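Local coordinates for protein alpha-glucosidase (Pseudoalteromonas sp. K8, PDB 5HQA) that hydrolyses alpha-glucosides as a calcium-containing glycoside hydrolase of family 97 whose activity is stimulated by chloride, at residues Y23-K28 with I231-K236; V327-Q332 with R367-D372. All coordinates share one frame; numbering follows the deposited sequence.

Contact 1. Residues Y23-K28 with I231-K236; sequences YSISFK and IQIGEK
Ile233 lays its CG2 methyl over one face of the Phe27 ring, 3.8 Å from the ring centroid and 20° off the ring normal, which meets the geometry of a CH-pi contact. Phe27 CG stands anti to its backbone N (chi1 -177°), which sends the ring toward strand 224-234, where it and Ile233 slide past each other in opposite directions. Deeper in, Ile25 and Ile231 meet tip to tip, CD1 to CD1 at 3.6 Å, and Ile25 CG2 rests 3.8 Å from Ile233 CD1. Ile231 CD1 also touches Tyr23 OH at 3.6 Å, a hydroxyl hydrogen-bonded to Glu131 O. The exposed end is different in kind. There Glu235 CG comes to the edge of the Phe27 ring, 3.9 Å from Phe27 CZ, while Lys28 CG covers the face away from Ile233. Beyond them Lys28 and Glu235 form a surface salt bridge, modelled too short to be trusted in detail. No hydrogen bond joins the strands, whose axes run 9.1 Å apart at 21°, as in facing sheets of a beta-sandwich. Strand 22-27 lies between strands 10-15 and 30-42 in one sheet, strand 224-234 between 107-114 and 181-187 in the other; Phe132 of strand 122-134 touches Tyr23 and Ile231.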
ATOM      1  N   TYR A  23     -23.724  16.055   2.048  1.00 11.84           N
ATOM      2  CA  TYR A  23     -23.760  15.142   3.179  1.00 11.36           C
ATOM      3  C   TYR A  23     -22.940  15.742   4.315  1.00 13.81           C
ATOM      4  O   TYR A  23     -22.086  16.606   4.105  1.00 12.32           O
ATOM      5  CB  TYR A  23     -23.233  13.738   2.804  1.00 11.61           C
ATOM      6  CG  TYR A  23     -21.734  13.708   2.656  1.00 11.28           C
ATOM      7  CD1 TYR A  23     -21.125  14.161   1.490  1.00 11.59           C
ATOM      8  CD2 TYR A  23     -20.925  13.267   3.695  1.00 10.24           C
ATOM      9  CE1 TYR A  23     -19.741  14.166   1.361  1.00 10.24           C
ATOM     10  CE2 TYR A  23     -19.549  13.269   3.578  1.00  9.89           C
ATOM     11  CZ  TYR A  23     -18.964  13.716   2.411  1.00 11.13           C
ATOM     12  OH  TYR A  23     -17.596  13.717   2.307  1.00 11.07           O
ATOM     13  N   SER A  24     -23.232  15.286   5.530  1.00 12.63           N
ATOM     14  CA  SER A  24     -22.438  15.613   6.708  1.00 14.00           C
ATOM     15  C   SER A  24     -22.371  14.376   7.593  1.00 15.40           C
ATOM     16  O   SER A  24     -23.174  13.451   7.454  1.00 13.84           O
ATOM     17  CB  SER A  24     -23.023  16.808   7.483  1.00 13.07           C
ATOM     18  OG  SER A  24     -24.296  16.478   8.012  1.00 19.17           O
ATOM     19  N   ILE A  25     -21.393  14.344   8.494  1.00 11.01           N
ATOM     20  CA  ILE A  25     -21.160  13.162   9.318  1.00 11.08           C
ATOM     21  C   ILE A  25     -20.886  13.597  10.747  1.00 15.88           C
ATOM     22  O   ILE A  25     -20.078  14.503  10.982  1.00 14.54           O
ATOM     23  CB  ILE A  25     -19.978  12.320   8.799  1.00 11.81           C
ATOM     24  CG1 ILE A  25     -20.188  11.928   7.327  1.00 12.16           C
ATOM     25  CG2 ILE A  25     -19.767  11.083   9.690  1.00 10.81           C
ATOM     26  CD1 ILE A  25     -19.034  11.148   6.751  1.00 11.85           C
ATOM     27  N   SER A  26     -21.541  12.947  11.701  1.00 12.68           N
ATOM     28  CA  SER A  26     -21.213  13.107  13.108  1.00 12.54           C
ATOM     29  C   SER A  26     -20.633  11.812  13.666  1.00 14.19           C
ATOM     30  O   SER A  26     -20.925  10.713  13.183  1.00 13.41           O
ATOM     31  CB  SER A  26     -22.439  13.512  13.926  1.00 14.12           C
ATOM     32  OG  SER A  26     -23.384  12.459  13.956  1.00 15.49           O
ATOM     33  N   PHE A  27     -19.799  11.957  14.692  1.00 12.35           N
ATOM     34  CA  PHE A  27     -19.225  10.826  15.407  1.00 12.22           C
ATOM     35  C   PHE A  27     -19.537  11.043  16.876  1.00 17.75           C
ATOM     36  O   PHE A  27     -19.160  12.076  17.442  1.00 12.92           O
ATOM     37  CB  PHE A  27     -17.715  10.720  15.168  1.00 12.03           C
ATOM     38  CG  PHE A  27     -17.072   9.518  15.824  1.00 15.20           C
ATOM     39  CD1 PHE A  27     -17.502   8.232  15.522  1.00 16.16           C
ATOM     40  CD2 PHE A  27     -16.024   9.675  16.723  1.00 15.78           C
ATOM     41  CE1 PHE A  27     -16.911   7.118  16.117  1.00 15.48           C
ATOM     42  CE2 PHE A  27     -15.420   8.561  17.318  1.00 16.29           C
ATOM     43  CZ  PHE A  27     -15.863   7.285  17.012  1.00 16.19           C
ATOM     44  N   LYS A  28     -20.247  10.087  17.481  1.00 14.73           N
ATOM     45  CA  LYS A  28     -20.708  10.224  18.861  1.00 15.58           C
ATOM     46  C   LYS A  28     -21.417  11.560  19.064  1.00 17.82           C
ATOM     47  O   LYS A  28     -21.204  12.263  20.054  1.00 16.41           O
ATOM     48  CB  LYS A  28     -19.547  10.051  19.835  1.00 16.84           C
ATOM     49  CG  LYS A  28     -18.894   8.691  19.712  1.00 20.19           C
ATOM     50  CD  LYS A  28     -17.682   8.603  20.589  1.00 29.04           C
ATOM     51  CE  LYS A  28     -17.317   7.166  20.843  1.00 38.32           C
ATOM     52  NZ  LYS A  28     -16.430   7.112  22.026  1.00 47.24           N
ATOM     53  N   ILE A 231     -14.170   7.383   4.271  1.00 11.52           N
ATOM     54  CA  ILE A 231     -13.862   8.229   5.418  1.00 10.78           C
ATOM     55  C   ILE A 231     -13.788   7.313   6.632  1.00 12.07           C
ATOM     56  O   ILE A 231     -14.823   6.917   7.182  1.00 11.04           O
ATOM     57  CB  ILE A 231     -14.901   9.334   5.628  1.00 10.06           C
ATOM     58  CG1 ILE A 231     -15.095  10.139   4.331  1.00 10.00           C
ATOM     59  CG2 ILE A 231     -14.463  10.236   6.778  1.00  9.41           C
ATOM     60  CD1 ILE A 231     -16.287  11.102   4.372  1.00 10.95           C
ATOM     61  N   GLN A 232     -12.575   6.966   7.049  1.00  9.18           N
ATOM     62  CA  GLN A 232     -12.400   6.211   8.281  1.00  9.60           C
ATOM     63  C   GLN A 232     -12.437   7.165   9.464  1.00 11.09           C
ATOM     64  O   GLN A 232     -11.883   8.268   9.402  1.00 11.80           O
ATOM     65  CB  GLN A 232     -11.072   5.453   8.267  1.00  9.89           C
ATOM     66  CG  GLN A 232     -11.012   4.349   7.220  1.00 13.16           C
ATOM     67  CD  GLN A 232      -9.734   3.545   7.308  1.00 15.64           C
ATOM     68  OE1 GLN A 232      -8.892   3.568   6.401  1.00 17.55           O
ATOM     69  NE2 GLN A 232      -9.590   2.813   8.399  1.00 12.15           N
ATOM     70  N   ILE A 233     -13.091   6.740  10.540  1.00 10.08           N
ATOM     71  CA  ILE A 233     -13.267   7.562  11.734  1.00 11.81           C
ATOM     72  C   ILE A 233     -13.078   6.669  12.948  1.00 15.34           C
ATOM     73  O   ILE A 233     -13.721   5.619  13.048  1.00 14.44           O
ATOM     74  CB  ILE A 233     -14.664   8.217  11.777  1.00 12.52           C
ATOM     75  CG1 ILE A 233     -14.943   9.002  10.489  1.00 10.17           C
ATOM     76  CG2 ILE A 233     -14.808   9.092  13.025  1.00 12.58           C
ATOM     77  CD1 ILE A 233     -16.406   9.411  10.321  1.00 11.39           C
ATOM     78  N   GLY A 234     -12.228   7.087  13.884  1.00 13.40           N
ATOM     79  CA  GLY A 234     -12.050   6.316  15.104  1.00 16.16           C
ATOM     80  C   GLY A 234     -11.581   7.166  16.265  1.00 14.99           C
ATOM     81  O   GLY A 234     -10.980   8.232  16.084  1.00 14.25           O
ATOM     82  N   GLU A 235     -11.861   6.671  17.478  1.00 14.28           N
ATOM     83  CA  GLU A 235     -11.412   7.378  18.677  1.00 17.60           C
ATOM     84  C   GLU A 235      -9.901   7.334  18.827  1.00 18.10           C
ATOM     85  O   GLU A 235      -9.320   8.218  19.466  1.00 20.35           O
ATOM     86  CB  GLU A 235     -12.010   6.785  19.948  1.00 23.24           C
ATOM     87  CG  GLU A 235     -13.435   6.396  19.904  1.00 32.41           C
ATOM     88  CD  GLU A 235     -13.828   5.759  21.206  0.20 38.34           C
ATOM     89  OE1 GLU A 235     -14.344   6.489  22.071  0.54 46.27           O
ATOM     90  OE2 GLU A 235     -13.573   4.549  21.382  0.75 36.97           O
ATOM     91  N   LYS A 236      -9.263   6.294  18.299  1.00 15.45           N
ATOM     92  CA  LYS A 236      -7.837   6.063  18.472  1.00 15.73           C
ATOM     93  C   LYS A 236      -7.182   5.876  17.111  1.00 14.86           C
ATOM     94  O   LYS A 236      -7.807   5.388  16.166  1.00 14.38           O
ATOM     95  CB  LYS A 236      -7.561   4.811  19.318  1.00 19.00           C
ATOM     96  CG  LYS A 236      -8.121   4.824  20.703  1.00 22.79           C
ATOM     97  CD  LYS A 236      -7.944   3.448  21.335  1.00 29.77           C
ATOM     98  CE  LYS A 236      -8.405   3.442  22.787  1.00 38.67           C
ATOM     99  NZ  LYS A 236      -7.707   4.492  23.585  0.29 38.15           N
TER

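Contact 2. Residues V327-Q332 with R367-D372; sequences VFSFTQ and RKQMAD
In the catalytic barrel domain, the loop that follows strand 307-310 is pinned to helix 363-379 by one side-chain amide, that of Gln369, which grips two backbone groups of the loop. Gln369 NE2 donates to Phe328 O at 3.0 Å, nearly straight at 168° and within both the amide plane and the carbonyl plane. Its OE1 accepts from Phe330 N at 2.8 Å, equally straight, but the donor stands above the carbonyl plane by 40°. Because CG lies anti to the carbonyl carbon (chi1 -55°) and the chain is extended beyond it, the amide reaches the loop at full stretch. The Phe330 and Gln369 side chains cross at about a right angle, the ring tilted obliquely to the amide, with Phe330 CD2 3.5 Å from Gln369 NE2. A water adds a third link, donating to Gln369 OE1 at 2.7 Å and hydrogen-bonded to Thr331 OG1 at 2.6 Å. The loop has its own brace in an ST turn and ST motif: Ser329 OG accepts from Thr331 N at 3.3 Å and Gln332 N at 3.0 Å. With an alanine at Gln369, Phe330 N would probably lose its acceptor and the water its hold on the helix, while Phe328 O would keep only Asn365 of the partners described here. Around the clasp, Asn365 reinforces the carbonyl end, its ND2 bonding Phe328 O and its O receiving Gln369 NE2, while His357 meets the Phe330 ring edge-to-face. Toward the surface, Thr331 CG2 packs on Asp372 CB at 3.7 Å.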
ATOM      1  N   VAL A 327      13.979   1.674 -25.114  1.00 21.67           N
ATOM      2  CA  VAL A 327      14.836   0.623 -25.661  1.00 22.28           C
ATOM      3  C   VAL A 327      14.873  -0.646 -24.825  1.00 21.96           C
ATOM      4  O   VAL A 327      15.504  -1.622 -25.258  1.00 22.31           O
ATOM      5  CB  VAL A 327      16.275   1.129 -25.893  1.00 25.30           C
ATOM      6  CG1 VAL A 327      16.266   2.250 -26.915  1.00 27.05           C
ATOM      7  CG2 VAL A 327      16.906   1.582 -24.583  1.00 22.04           C
ATOM      8  N   PHE A 328      14.245  -0.670 -23.649  1.00 20.32           N
ATOM      9  CA  PHE A 328      14.180  -1.902 -22.869  1.00 19.09           C
ATOM     10  C   PHE A 328      13.569  -3.027 -23.694  1.00 19.39           C
ATOM     11  O   PHE A 328      12.528  -2.848 -24.334  1.00 19.62           O
ATOM     12  CB  PHE A 328      13.341  -1.691 -21.607  1.00 17.49           C
ATOM     13  CG  PHE A 328      14.076  -1.035 -20.483  1.00 17.90           C
ATOM     14  CD1 PHE A 328      15.286  -1.544 -20.035  1.00 19.72           C
ATOM     15  CD2 PHE A 328      13.549   0.088 -19.864  1.00 18.58           C
ATOM     16  CE1 PHE A 328      15.965  -0.942 -18.981  1.00 22.40           C
ATOM     17  CE2 PHE A 328      14.217   0.700 -18.814  1.00 20.49           C
ATOM     18  CZ  PHE A 328      15.431   0.186 -18.370  1.00 21.02           C
ATOM     19  N   SER A 329      14.223  -4.184 -23.685  1.00 17.68           N
ATOM     20  CA  SER A 329      13.617  -5.426 -24.143  1.00 18.71           C
ATOM     21  C   SER A 329      13.113  -6.197 -22.933  1.00 19.88           C
ATOM     22  O   SER A 329      13.795  -6.271 -21.904  1.00 19.96           O
ATOM     23  CB  SER A 329      14.618  -6.285 -24.920  1.00 19.49           C
ATOM     24  OG  SER A 329      14.081  -7.571 -25.198  1.00 20.15           O
ATOM     25  N   PHE A 330      11.918  -6.765 -23.047  1.00 16.21           N
ATOM     26  CA  PHE A 330      11.379  -7.576 -21.966  1.00 15.92           C
ATOM     27  C   PHE A 330      11.403  -9.057 -22.297  1.00 18.26           C
ATOM     28  O   PHE A 330      10.797  -9.858 -21.579  1.00 20.88           O
ATOM     29  CB  PHE A 330       9.976  -7.086 -21.609  1.00 15.37           C
ATOM     30  CG  PHE A 330       9.968  -5.645 -21.166  1.00 16.81           C
ATOM     31  CD1 PHE A 330      10.367  -5.303 -19.881  1.00 16.61           C
ATOM     32  CD2 PHE A 330       9.623  -4.631 -22.049  1.00 16.22           C
ATOM     33  CE1 PHE A 330      10.393  -3.982 -19.472  1.00 15.88           C
ATOM     34  CE2 PHE A 330       9.640  -3.298 -21.644  1.00 16.49           C
ATOM     35  CZ  PHE A 330      10.028  -2.975 -20.354  1.00 16.41           C
ATOM     36  N   THR A 331      12.128  -9.441 -23.343  1.00 18.12           N
ATOM     37  CA  THR A 331      12.346 -10.844 -23.668  1.00 20.27           C
ATOM     38  C   THR A 331      13.807 -11.217 -23.841  1.00 23.72           C
ATOM     39  O   THR A 331      14.123 -12.409 -23.758  1.00 24.90           O
ATOM     40  CB  THR A 331      11.609 -11.228 -24.962  1.00 21.37           C
ATOM     41  OG1 THR A 331      11.969 -10.305 -26.000  1.00 22.57           O
ATOM     42  CG2 THR A 331      10.104 -11.204 -24.764  1.00 21.30           C
ATOM     43  N   GLN A 332      14.704 -10.258 -24.090  1.00 20.50           N
ATOM     44  CA  GLN A 332      16.075 -10.578 -24.459  1.00 21.29           C
ATOM     45  C   GLN A 332      17.009 -10.335 -23.285  1.00 22.61           C
ATOM     46  O   GLN A 332      17.286  -9.171 -22.957  1.00 21.70           O
ATOM     47  CB  GLN A 332      16.511  -9.741 -25.658  1.00 26.08           C
ATOM     48  CG  GLN A 332      17.960  -9.973 -26.058  1.00 33.44           C
ATOM     49  CD  GLN A 332      18.216 -11.414 -26.479  1.00 42.86           C
ATOM     50  OE1 GLN A 332      17.535 -11.944 -27.364  1.00 43.97           O
ATOM     51  NE2 GLN A 332      19.189 -12.061 -25.832  1.00 43.59           N
ATOM     52  N   ARG A 367       3.872  -2.401 -23.173  1.00 15.70           N
ATOM     53  CA  ARG A 367       2.622  -3.013 -23.613  1.00 16.64           C
ATOM     54  C   ARG A 367       2.823  -3.850 -24.872  1.00 19.99           C
ATOM     55  O   ARG A 367       2.272  -4.953 -24.990  1.00 18.29           O
ATOM     56  CB  ARG A 367       1.575  -1.920 -23.845  1.00 19.60           C
ATOM     57  CG  ARG A 367       0.369  -2.358 -24.653  1.00 27.51           C
ATOM     58  CD  ARG A 367      -0.619  -3.126 -23.810  1.00 34.87           C
ATOM     59  NE  ARG A 367      -1.422  -2.235 -22.980  1.00 38.86           N
ATOM     60  CZ  ARG A 367      -2.750  -2.232 -22.932  1.00 29.58           C
ATOM     61  NH1 ARG A 367      -3.454  -3.078 -23.660  1.00 25.70           N
ATOM     62  NH2 ARG A 367      -3.370  -1.385 -22.132  1.00 29.04           N
ATOM     63  N   LYS A 368       3.627  -3.359 -25.820  1.00 19.51           N
ATOM     64  CA  LYS A 368       3.782  -4.103 -27.062  1.00 22.73           C
ATOM     65  C   LYS A 368       4.542  -5.404 -26.859  1.00 22.40           C
ATOM     66  O   LYS A 368       4.349  -6.339 -27.641  1.00 22.86           O
ATOM     67  CB  LYS A 368       4.458  -3.239 -28.132  1.00 28.08           C
ATOM     68  CG  LYS A 368       5.956  -3.086 -28.016  1.00 39.69           C
ATOM     69  CD  LYS A 368       6.458  -1.977 -28.956  1.00 48.17           C
ATOM     70  CE  LYS A 368       7.953  -1.680 -28.756  1.00 46.98           C
ATOM     71  NZ  LYS A 368       8.296  -0.227 -28.934  1.00 43.19           N
ATOM     72  N   GLN A 369       5.363  -5.504 -25.814  1.00 20.58           N
ATOM     73  CA  GLN A 369       6.141  -6.712 -25.547  1.00 21.12           C
ATOM     74  C   GLN A 369       5.544  -7.572 -24.441  1.00 19.14           C
ATOM     75  O   GLN A 369       6.068  -8.653 -24.160  1.00 20.29           O
ATOM     76  CB  GLN A 369       7.576  -6.351 -25.159  1.00 19.55           C
ATOM     77  CG  GLN A 369       8.315  -5.491 -26.146  1.00 20.41           C
ATOM     78  CD  GLN A 369       9.717  -5.195 -25.665  1.00 22.83           C
ATOM     79  OE1 GLN A 369      10.512  -6.113 -25.430  1.00 21.15           O
ATOM     80  NE2 GLN A 369      10.028  -3.911 -25.490  1.00 20.65           N
ATOM     81  N   MET A 370       4.459  -7.116 -23.819  1.00 19.64           N
ATOM     82  CA  MET A 370       4.011  -7.699 -22.560  1.00 19.01           C
ATOM     83  C   MET A 370       3.603  -9.161 -22.720  1.00 21.10           C
ATOM     84  O   MET A 370       3.922  -9.998 -21.867  1.00 19.18           O
ATOM     85  CB  MET A 370       2.854  -6.867 -22.017  1.00 18.96           C
ATOM     86  CG  MET A 370       2.587  -7.053 -20.560  1.00 24.67           C
ATOM     87  SD  MET A 370       1.206  -6.014 -20.058  1.00 22.89           S
ATOM     88  CE  MET A 370       1.961  -4.388 -20.098  1.00 18.76           C
ATOM     89  N   ALA A 371       2.886  -9.489 -23.798  1.00 21.05           N
ATOM     90  CA  ALA A 371       2.456 -10.872 -23.985  1.00 21.74           C
ATOM     91  C   ALA A 371       3.653 -11.802 -24.155  1.00 22.11           C
ATOM     92  O   ALA A 371       3.710 -12.878 -23.542  1.00 22.67           O
ATOM     93  CB  ALA A 371       1.515 -10.974 -25.185  1.00 21.48           C
ATOM     94  N   ASP A 372       4.629 -11.398 -24.972  1.00 21.54           N
ATOM     95  CA  ASP A 372       5.837 -12.203 -25.135  1.00 22.64           C
ATOM     96  C   ASP A 372       6.628 -12.293 -23.831  1.00 22.74           C
ATOM     97  O   ASP A 372       7.217 -13.339 -23.524  1.00 22.93           O
ATOM     98  CB  ASP A 372       6.712 -11.616 -26.244  1.00 24.07           C
ATOM     99  CG  ASP A 372       6.081 -11.749 -27.626  1.00 31.08           C
ATOM    100  OD1 ASP A 372       5.205 -12.620 -27.812  1.00 30.67           O
ATOM    101  OD2 ASP A 372       6.475 -10.985 -28.533  1.00 33.09           O
TER
HETATM  102  O   HOH W   1      10.402  -8.426 -26.773  1.00 27.65           O

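How the contacts relate
Contact 1 and contact 2 lie on opposite sides of the chain's centre, with their own centres 47 Å apart and their nearest atoms about 29 Å apart, so neither touches the other. Contact 1 lies in the N-terminal mutarotase-like region and is complete before contact 2, in the TIM-barrel catalytic region, begins. Contact 1 is sheet-to-sheet packing far from the sugar and the metal ions. Contact 2 lies near the bound acarbose without Phe328 touching it: the side chain of Phe328 is about 7 Å from the acarviosine unit, about 13 Å from a bound glucose unit and about 10 Å from the side chain of Glu437, a calcium ligand.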